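Long-range contact in endo-beta-1,4-xylanase Xyn10C (Pseudomonas cellulosa, PDB 1GNY), which cleaves internal linkages of the xylan backbone through its C-terminal catalytic domain, the family 15 module described here being its N-terminal xylan-binding part: residues L54-A67 / T101-E114. Residues are numbered along the deposited sequence; the frame is centred on the assembly and turned at random.
Sequences LEDAVIAMVVNVSA and TADTDLTLTCTIDE. With NA (sodium ion), chain C.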
ATOM      1  N   LEU A  54      -5.905   7.014  12.580  1.00 14.56           N
ATOM      2  CA  LEU A  54      -5.711   7.054  11.121  1.00 14.49           C
ATOM      3  C   LEU A  54      -6.869   7.618  10.291  1.00 14.93           C
ATOM      4  O   LEU A  54      -6.717   7.802   9.082  1.00 14.37           O
ATOM      5  CB  LEU A  54      -5.290   5.663  10.605  1.00 14.92           C
ATOM      6  CG  LEU A  54      -3.831   5.322  10.803  1.00 13.35           C
ATOM      7  CD1 LEU A  54      -3.622   3.794  10.607  1.00 13.85           C
ATOM      8  CD2 LEU A  54      -2.884   6.127   9.909  1.00 16.32           C
ATOM      9  N   GLU A  55      -7.991   7.949  10.920  1.00 15.69           N
ATOM     10  CA  GLU A  55      -9.094   8.538  10.141  1.00 16.26           C
ATOM     11  C   GLU A  55      -8.656   9.900   9.614  1.00 16.85           C
ATOM     12  O   GLU A  55      -8.039  10.681  10.348  1.00 17.26           O
ATOM     13  CB  GLU A  55     -10.372   8.644  10.980  1.00 16.47           C
ATOM     14  CG  GLU A  55     -11.026   7.310  11.282  1.00 17.33           C
ATOM     15  CD  GLU A  55     -11.600   6.628  10.034  1.00 17.58           C
ATOM     16  OE1 GLU A  55     -11.881   7.342   9.035  1.00 17.71           O
ATOM     17  OE2 GLU A  55     -11.752   5.392  10.063  1.00 17.80           O
ATOM     18  N   ASP A  56      -8.941  10.159   8.327  1.00 17.62           N
ATOM     19  CA  ASP A  56      -8.544  11.396   7.616  1.00 18.13           C
ATOM     20  C   ASP A  56      -7.017  11.508   7.367  1.00 17.23           C
ATOM     21  O   ASP A  56      -6.523  12.539   6.922  1.00 17.61           O
ATOM     22  CB  ASP A  56      -9.115  12.657   8.303  1.00 19.38           C
ATOM     23  CG  ASP A  56     -10.639  12.655   8.350  1.00 23.10           C
ATOM     24  OD1 ASP A  56     -11.286  12.327   7.347  1.00 23.76           O
ATOM     25  OD2 ASP A  56     -11.279  12.949   9.365  1.00 28.64           O
ATOM     26  N   ALA A  57      -6.288  10.411   7.569  1.00 15.94           N
ATOM     27  CA  ALA A  57      -4.854  10.375   7.267  1.00 15.98           C
ATOM     28  C   ALA A  57      -4.657  10.219   5.758  1.00 15.77           C
ATOM     29  O   ALA A  57      -5.501   9.643   5.075  1.00 17.46           O
ATOM     30  CB  ALA A  57      -4.158   9.223   7.987  1.00 15.67           C
ATOM     31  N   VAL A  58      -3.553  10.744   5.261  1.00 16.44           N
ATOM     32  CA  VAL A  58      -3.168  10.633   3.843  1.00 16.73           C
ATOM     33  C   VAL A  58      -1.911   9.784   3.707  1.00 15.49           C
ATOM     34  O   VAL A  58      -0.877  10.128   4.269  1.00 15.45           O
ATOM     35  CB  VAL A  58      -2.930  11.998   3.194  1.00 17.48           C
ATOM     36  CG1 VAL A  58      -2.539  11.847   1.739  1.00 19.68           C
ATOM     37  CG2 VAL A  58      -4.202  12.834   3.336  1.00 19.05           C
ATOM     38  N   ILE A  59      -2.020   8.684   2.968  1.00 15.20           N
ATOM     39  CA  ILE A  59      -0.889   7.807   2.641  1.00 15.11           C
ATOM     40  C   ILE A  59      -0.340   8.242   1.287  1.00 15.50           C
ATOM     41  O   ILE A  59      -1.108   8.322   0.308  1.00 17.52           O
ATOM     42  CB  ILE A  59      -1.343   6.320   2.569  1.00 14.75           C
ATOM     43  CG1 ILE A  59      -2.016   5.893   3.877  1.00 15.56           C
ATOM     44  CG2 ILE A  59      -0.173   5.397   2.234  1.00 14.00           C
ATOM     45  CD1 ILE A  59      -2.828   4.635   3.737  1.00 19.64           C
ATOM     46  N   ALA A  60       0.947   8.529   1.225  1.00 15.41           N
ATOM     47  CA  ALA A  60       1.589   8.875  -0.060  1.00 15.28           C
ATOM     48  C   ALA A  60       2.721   7.887  -0.314  1.00 14.95           C
ATOM     49  O   ALA A  60       3.626   7.749   0.525  1.00 15.21           O
ATOM     50  CB  ALA A  60       2.111  10.286  -0.040  1.00 16.16           C
ATOM     51  N   MET A  61       2.673   7.198  -1.459  1.00 13.97           N
ATOM     52  CA  MET A  61       3.719   6.245  -1.833  1.00 13.65           C
ATOM     53  C   MET A  61       4.469   6.691  -3.079  1.00 13.72           C
ATOM     54  O   MET A  61       3.831   7.033  -4.052  1.00 14.90           O
ATOM     55  CB  MET A  61       3.112   4.857  -2.092  1.00 13.76           C
ATOM     56  CG  MET A  61       2.423   4.271  -0.923  1.00 13.64           C
ATOM     57  SD  MET A  61       2.350   2.444  -1.085  1.00 14.69           S
ATOM     58  CE  MET A  61       1.467   2.093   0.406  1.00 15.25           C
ATOM     59  N   VAL A  62       5.800   6.688  -3.050  1.00 13.33           N
ATOM     60  CA  VAL A  62       6.571   6.945  -4.300  1.00 13.91           C
ATOM     61  C   VAL A  62       6.855   5.551  -4.840  1.00 14.33           C
ATOM     62  O   VAL A  62       7.478   4.738  -4.133  1.00 13.35           O
ATOM     63  CB  VAL A  62       7.872   7.696  -4.087  1.00 13.96           C
ATOM     64  CG1 VAL A  62       8.666   7.797  -5.410  1.00 15.83           C
ATOM     65  CG2 VAL A  62       7.605   9.106  -3.546  1.00 15.41           C
ATOM     66  N   VAL A  63       6.428   5.279  -6.070  1.00 13.48           N
ATOM     67  CA  VAL A  63       6.586   3.944  -6.680  1.00 13.77           C
ATOM     68  C   VAL A  63       7.211   3.976  -8.060  1.00 15.08           C
ATOM     69  O   VAL A  63       7.237   5.019  -8.693  1.00 14.95           O
ATOM     70  CB  VAL A  63       5.244   3.167  -6.777  1.00 13.64           C
ATOM     71  CG1 VAL A  63       4.583   3.075  -5.417  1.00 14.23           C
ATOM     72  CG2 VAL A  63       4.270   3.831  -7.787  1.00 15.87           C
ATOM     73  N   ASN A  64       7.754   2.841  -8.480  1.00 15.43           N
ATOM     74  CA  ASN A  64       8.200   2.658  -9.862  1.00 16.32           C
ATOM     75  C   ASN A  64       7.610   1.373 -10.374  1.00 16.99           C
ATOM     76  O   ASN A  64       7.731   0.307  -9.724  1.00 16.30           O
ATOM     77  CB  ASN A  64       9.698   2.644 -10.005  1.00 17.57           C
ATOM     78  CG  ASN A  64      10.126   2.708 -11.472  1.00 18.25           C
ATOM     79  OD1 ASN A  64      10.138   1.702 -12.161  1.00 16.46           O
ATOM     80  ND2 ASN A  64      10.410   3.935 -11.973  1.00 21.21           N
ATOM     81  N   VAL A  65       6.944   1.458 -11.521  1.00 16.47           N
ATOM     82  CA  VAL A  65       6.268   0.292 -12.117  1.00 18.02           C
ATOM     83  C   VAL A  65       7.037  -0.222 -13.347  1.00 17.13           C
ATOM     84  O   VAL A  65       7.523   0.570 -14.143  1.00 16.38           O
ATOM     85  CB  VAL A  65       4.741   0.494 -12.343  1.00 19.77           C
ATOM     86  CG1 VAL A  65       4.155   1.765 -11.620  1.00 21.78           C
ATOM     87  CG2 VAL A  65       4.314   0.406 -13.785  1.00 21.04           C
ATOM     88  N   SER A  66       7.190  -1.535 -13.467  1.00 16.41           N
ATOM     89  CA  SER A  66       7.949  -2.099 -14.598  1.00 17.14           C
ATOM     90  C   SER A  66       7.147  -2.044 -15.897  1.00 16.61           C
ATOM     91  O   SER A  66       5.906  -1.936 -15.917  1.00 15.79           O
ATOM     92  CB  SER A  66       8.388  -3.553 -14.353  1.00 18.26           C
ATOM     93  OG  SER A  66       7.315  -4.459 -14.522  1.00 18.85           O
ATOM     94  N   ALA A  67       7.878  -2.155 -16.995  1.00 16.97           N
ATOM     95  CA  ALA A  67       7.262  -2.143 -18.334  1.00 17.32           C
ATOM     96  C   ALA A  67       6.235  -3.277 -18.513  1.00 16.92           C
ATOM     97  O   ALA A  67       5.143  -3.077 -19.069  1.00 16.79           O
ATOM     98  CB  ALA A  67       8.357  -2.234 -19.403  1.00 17.86           C
ATOM     99  N   THR A 101       2.659   4.784 -15.610  1.00 17.81           N
ATOM    100  CA  THR A 101       3.706   4.730 -16.627  1.00 18.06           C
ATOM    101  C   THR A 101       4.897   3.969 -16.049  1.00 17.84           C
ATOM    102  O   THR A 101       5.131   3.980 -14.824  1.00 16.44           O
ATOM    103  CB  THR A 101       4.179   6.141 -17.056  1.00 18.75           C
ATOM    104  OG1 THR A 101       5.207   6.028 -18.063  1.00 20.29           O
ATOM    105  CG2 THR A 101       4.828   6.901 -15.927  1.00 19.18           C
ATOM    106  N   ALA A 102       5.630   3.322 -16.931  1.00 17.42           N
ATOM    107  CA  ALA A 102       6.892   2.695 -16.541  1.00 18.28           C
ATOM    108  C   ALA A 102       8.084   3.638 -16.767  1.00 18.49           C
ATOM    109  O   ALA A 102       9.238   3.288 -16.415  1.00 19.08           O
ATOM    110  CB  ALA A 102       7.094   1.430 -17.333  1.00 19.12           C
ATOM    111  N   ASP A 103       7.842   4.812 -17.329  1.00 18.16           N
ATOM    112  CA  ASP A 103       8.931   5.710 -17.761  1.00 19.01           C
ATOM    113  C   ASP A 103       9.581   6.568 -16.668  1.00 19.02           C
ATOM    114  O   ASP A 103      10.714   7.046 -16.835  1.00 20.51           O
ATOM    115  CB  ASP A 103       8.415   6.674 -18.829  1.00 18.94           C
ATOM    116  CG  ASP A 103       7.937   5.985 -20.057  1.00 21.23           C
ATOM    117  OD1 ASP A 103       8.524   4.949 -20.430  1.00 24.39           O
ATOM    118  OD2 ASP A 103       6.995   6.418 -20.746  1.00 24.22           O
ATOM    119  N   THR A 104       8.820   6.860 -15.607  1.00 18.66           N
ATOM    120  CA  THR A 104       9.286   7.665 -14.479  1.00 19.21           C
ATOM    121  C   THR A 104       8.687   7.130 -13.192  1.00 18.69           C
ATOM    122  O   THR A 104       7.722   6.363 -13.183  1.00 18.30           O
ATOM    123  CB  THR A 104       8.874   9.165 -14.618  1.00 20.06           C
ATOM    124  OG1 THR A 104       7.474   9.325 -14.359  1.00 20.22           O
ATOM    125  CG2 THR A 104       9.078   9.736 -16.019  1.00 20.98           C
ATOM    126  N   ASP A 105       9.286   7.547 -12.090  1.00 17.92           N
ATOM    127  CA  ASP A 105       8.682   7.327 -10.771  1.00 17.41           C
ATOM    128  C   ASP A 105       7.363   8.116 -10.683  1.00 17.58           C
ATOM    129  O   ASP A 105       7.173   9.143 -11.368  1.00 18.11           O
ATOM    130  CB  ASP A 105       9.555   7.836  -9.616  1.00 18.12           C
ATOM    131  CG  ASP A 105      10.832   7.053  -9.432  1.00 17.21           C
ATOM    132  OD1 ASP A 105      10.972   5.963 -10.029  1.00 19.95           O
ATOM    133  OD2 ASP A 105      11.769   7.470  -8.712  1.00 19.73           O
ATOM    134  N   LEU A 106       6.473   7.649  -9.818  1.00 15.82           N
ATOM    135  CA  LEU A 106       5.160   8.272  -9.574  1.00 17.17           C
ATOM    136  C   LEU A 106       4.845   8.339  -8.094  1.00 17.69           C
ATOM    137  O   LEU A 106       5.311   7.504  -7.311  1.00 16.62           O
ATOM    138  CB  LEU A 106       4.043   7.431 -10.186  1.00 17.86           C
ATOM    139  CG  LEU A 106       4.099   7.182 -11.675  1.00 22.39           C
ATOM    140  CD1 LEU A 106       3.255   5.955 -12.021  1.00 26.15           C
ATOM    141  CD2 LEU A 106       3.669   8.452 -12.424  1.00 26.17           C
ATOM    142  N   THR A 107       4.013   9.309  -7.730  1.00 17.92           N
ATOM    143  CA  THR A 107       3.502   9.429  -6.364  1.00 18.09           C
ATOM    144  C   THR A 107       2.017   9.102  -6.394  1.00 18.56           C
ATOM    145  O   THR A 107       1.208   9.777  -7.088  1.00 18.67           O
ATOM    146  CB  THR A 107       3.707  10.829  -5.773  1.00 18.56           C
ATOM    147  OG1 THR A 107       5.113  11.102  -5.663  1.00 19.57           O
ATOM    148  CG2 THR A 107       3.202  10.906  -4.347  1.00 19.22           C
ATOM    149  N   LEU A 108       1.650   8.073  -5.643  1.00 18.09           N
ATOM    150  CA  LEU A 108       0.262   7.653  -5.491  1.00 17.87           C
ATOM    151  C   LEU A 108      -0.207   7.953  -4.075  1.00 18.83           C
ATOM    152  O   LEU A 108       0.531   7.771  -3.122  1.00 17.65           O
ATOM    153  CB  LEU A 108       0.121   6.162  -5.758  1.00 18.21           C
ATOM    154  CG  LEU A 108       0.597   5.700  -7.137  1.00 19.21           C
ATOM    155  CD1 LEU A 108       0.420   4.213  -7.281  1.00 22.22           C
ATOM    156  CD2 LEU A 108      -0.127   6.418  -8.268  1.00 20.97           C
ATOM    157  N   THR A 109      -1.434   8.448  -3.958  1.00 18.89           N
ATOM    158  CA  THR A 109      -1.974   8.829  -2.659  1.00 19.46           C
ATOM    159  C   THR A 109      -3.317   8.174  -2.360  1.00 19.17           C
ATOM    160  O   THR A 109      -4.082   7.776  -3.269  1.00 19.62           O
ATOM    161  CB  THR A 109      -2.056  10.358  -2.462  1.00 20.27           C
ATOM    162  OG1 THR A 109      -3.092  10.894  -3.293  1.00 23.24           O
ATOM    163  CG2 THR A 109      -0.803  11.086  -2.863  1.00 20.77           C
ATOM    164  N   CYS A 110      -3.599   8.073  -1.061  1.00 17.53           N
ATOM    165  CA  CYS A 110      -4.802   7.432  -0.573  1.00 17.77           C
ATOM    166  C   CYS A 110      -5.226   8.061   0.726  1.00 18.43           C
ATOM    167  O   CYS A 110      -4.442   8.106   1.667  1.00 18.50           O
ATOM    168  CB  CYS A 110      -4.559   5.936  -0.331  1.00 18.53           C
ATOM    169  SG  CYS A 110      -5.982   5.033   0.300  1.00 19.28           S
ATOM    170  N   THR A 111      -6.443   8.583   0.765  1.00 18.15           N
ATOM    171  CA  THR A 111      -6.998   9.156   2.008  1.00 19.09           C
ATOM    172  C   THR A 111      -7.866   8.110   2.729  1.00 18.78           C
ATOM    173  O   THR A 111      -8.792   7.535   2.145  1.00 19.42           O
ATOM    174  CB  THR A 111      -7.842  10.408   1.745  1.00 19.24           C
ATOM    175  OG1 THR A 111      -7.019  11.447   1.222  1.00 19.37           O
ATOM    176  CG2 THR A 111      -8.376  11.007   3.024  1.00 21.45           C
ATOM    177  N   ILE A 112      -7.565   7.881   3.999  1.00 18.57           N
ATOM    178  CA  ILE A 112      -8.367   6.973   4.829  1.00 18.96           C
ATOM    179  C   ILE A 112      -9.566   7.765   5.364  1.00 19.71           C
ATOM    180  O   ILE A 112      -9.397   8.770   6.037  1.00 19.71           O
ATOM    181  CB  ILE A 112      -7.541   6.386   6.015  1.00 18.92           C
ATOM    182  CG1 ILE A 112      -6.395   5.503   5.499  1.00 19.09           C
ATOM    183  CG2 ILE A 112      -8.459   5.625   6.973  1.00 19.18           C
ATOM    184  CD1 ILE A 112      -5.338   5.083   6.585  1.00 21.90           C
ATOM    185  N   ASP A 113     -10.770   7.310   5.055  1.00 21.73           N
ATOM    186  CA  ASP A 113     -12.000   7.975   5.500  1.00 22.88           C
ATOM    187  C   ASP A 113     -13.171   6.966   5.545  1.00 24.07           C
ATOM    188  O   ASP A 113     -13.824   6.715   4.528  1.00 24.91           O
ATOM    189  CB  ASP A 113     -12.323   9.134   4.560  1.00 24.12           C
ATOM    190  CG  ASP A 113     -13.567   9.926   4.976  1.00 26.41           C
ATOM    191  OD1 ASP A 113     -14.069   9.776   6.114  1.00 26.62           O
ATOM    192  OD2 ASP A 113     -14.116  10.728   4.188  1.00 31.62           O
ATOM    193  N   GLU A 114     -13.391   6.391   6.722  1.00 23.67           N
ATOM    194  CA  GLU A 114     -14.487   5.446   6.973  1.00 24.32           C
ATOM    195  C   GLU A 114     -15.577   6.113   7.818  1.00 25.30           C
ATOM    196  O   GLU A 114     -15.304   6.804   8.797  1.00 24.08           O
ATOM    197  CB  GLU A 114     -13.990   4.162   7.635  1.00 24.41           C
ATOM    198  CG  GLU A 114     -13.114   3.297   6.714  1.00 23.48           C
ATOM    199  CD  GLU A 114     -13.914   2.656   5.587  1.00 25.55           C
ATOM    200  OE1 GLU A 114     -14.719   1.743   5.854  1.00 24.79           O
ATOM    201  OE2 GLU A 114     -13.752   3.089   4.426  1.00 26.39           O
TER
HETATM  202 NA    NA C1244       9.804   1.855 -14.566  1.00 34.18          NA
HETATM  203  O   HOH W   1     -13.453   9.408   8.759  1.00 30.81           O
HETATM  204  O   HOH W   2     -13.860  13.051   7.093  1.00 42.90           O
HETATM  205  O   HOH W   3      11.312   4.181 -14.762  1.00 31.91           O
HETATM  206  O   HOH W   4       7.129   3.711 -13.171  1.00 23.57           O
HETATM  207  O   HOH W   5      11.052   0.622 -15.418  1.00 36.61           O
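From Val58 paired with Thr111 to Val63 paired with Leu106, strands 58-65 and 106-111 run antiparallel, their axes approaching to 4.6 Å, and the hydrogen-bonded pairs are Ile59 with Cys110, Met61 with Leu108 and Val63 with Leu106. Alternation along such a pair sorts side chains by face. Val58, Ala60 and Val62 lie beside Thr111, Thr109 and Thr107 on the more exposed face, where the CG2 methyl of Val62 rests 3.8 Å from OG1 of Thr107. The other face is apolar: CG2 of Val63, wedged between its own N and carbonyl carbon, meets CD1 of Leu108 at 3.9 Å. Just beyond the strand end, CD1 of Ile112 meets CD1 of Ile59 at 3.8 Å. In the beta-sandwich of this CBM15 module the apolar face packs on the second sheet, Met61 and Leu108 both reaching Ile78, while Cys110 is tied by disulfide to Cys93. Polar side chains join the segments at both ends of the strand pair. At one, Asn64 divides its amide: OD1 binds sodium at 2.4 Å, together with the carbonyl oxygens of Val65 and Ala102 and a water, while ND2 donates to OD1 of Asp105 (2.9 Å), the amide standing 83° from the carboxylate, whose other oxygen pairs with Lys143. At the opposite end Asp56 N bonds to Ile112 O (2.7 Å), and Glu55, folded back at chi2 (-67°), offers the syn lone pair of OE1 to N of Glu114 (2.9 Å, 167°), OE2 accepting from N of Phe119. With alanine in place of Glu55, the N-H groups of Glu114 and Phe119 would probably each lose their carboxylate oxygen.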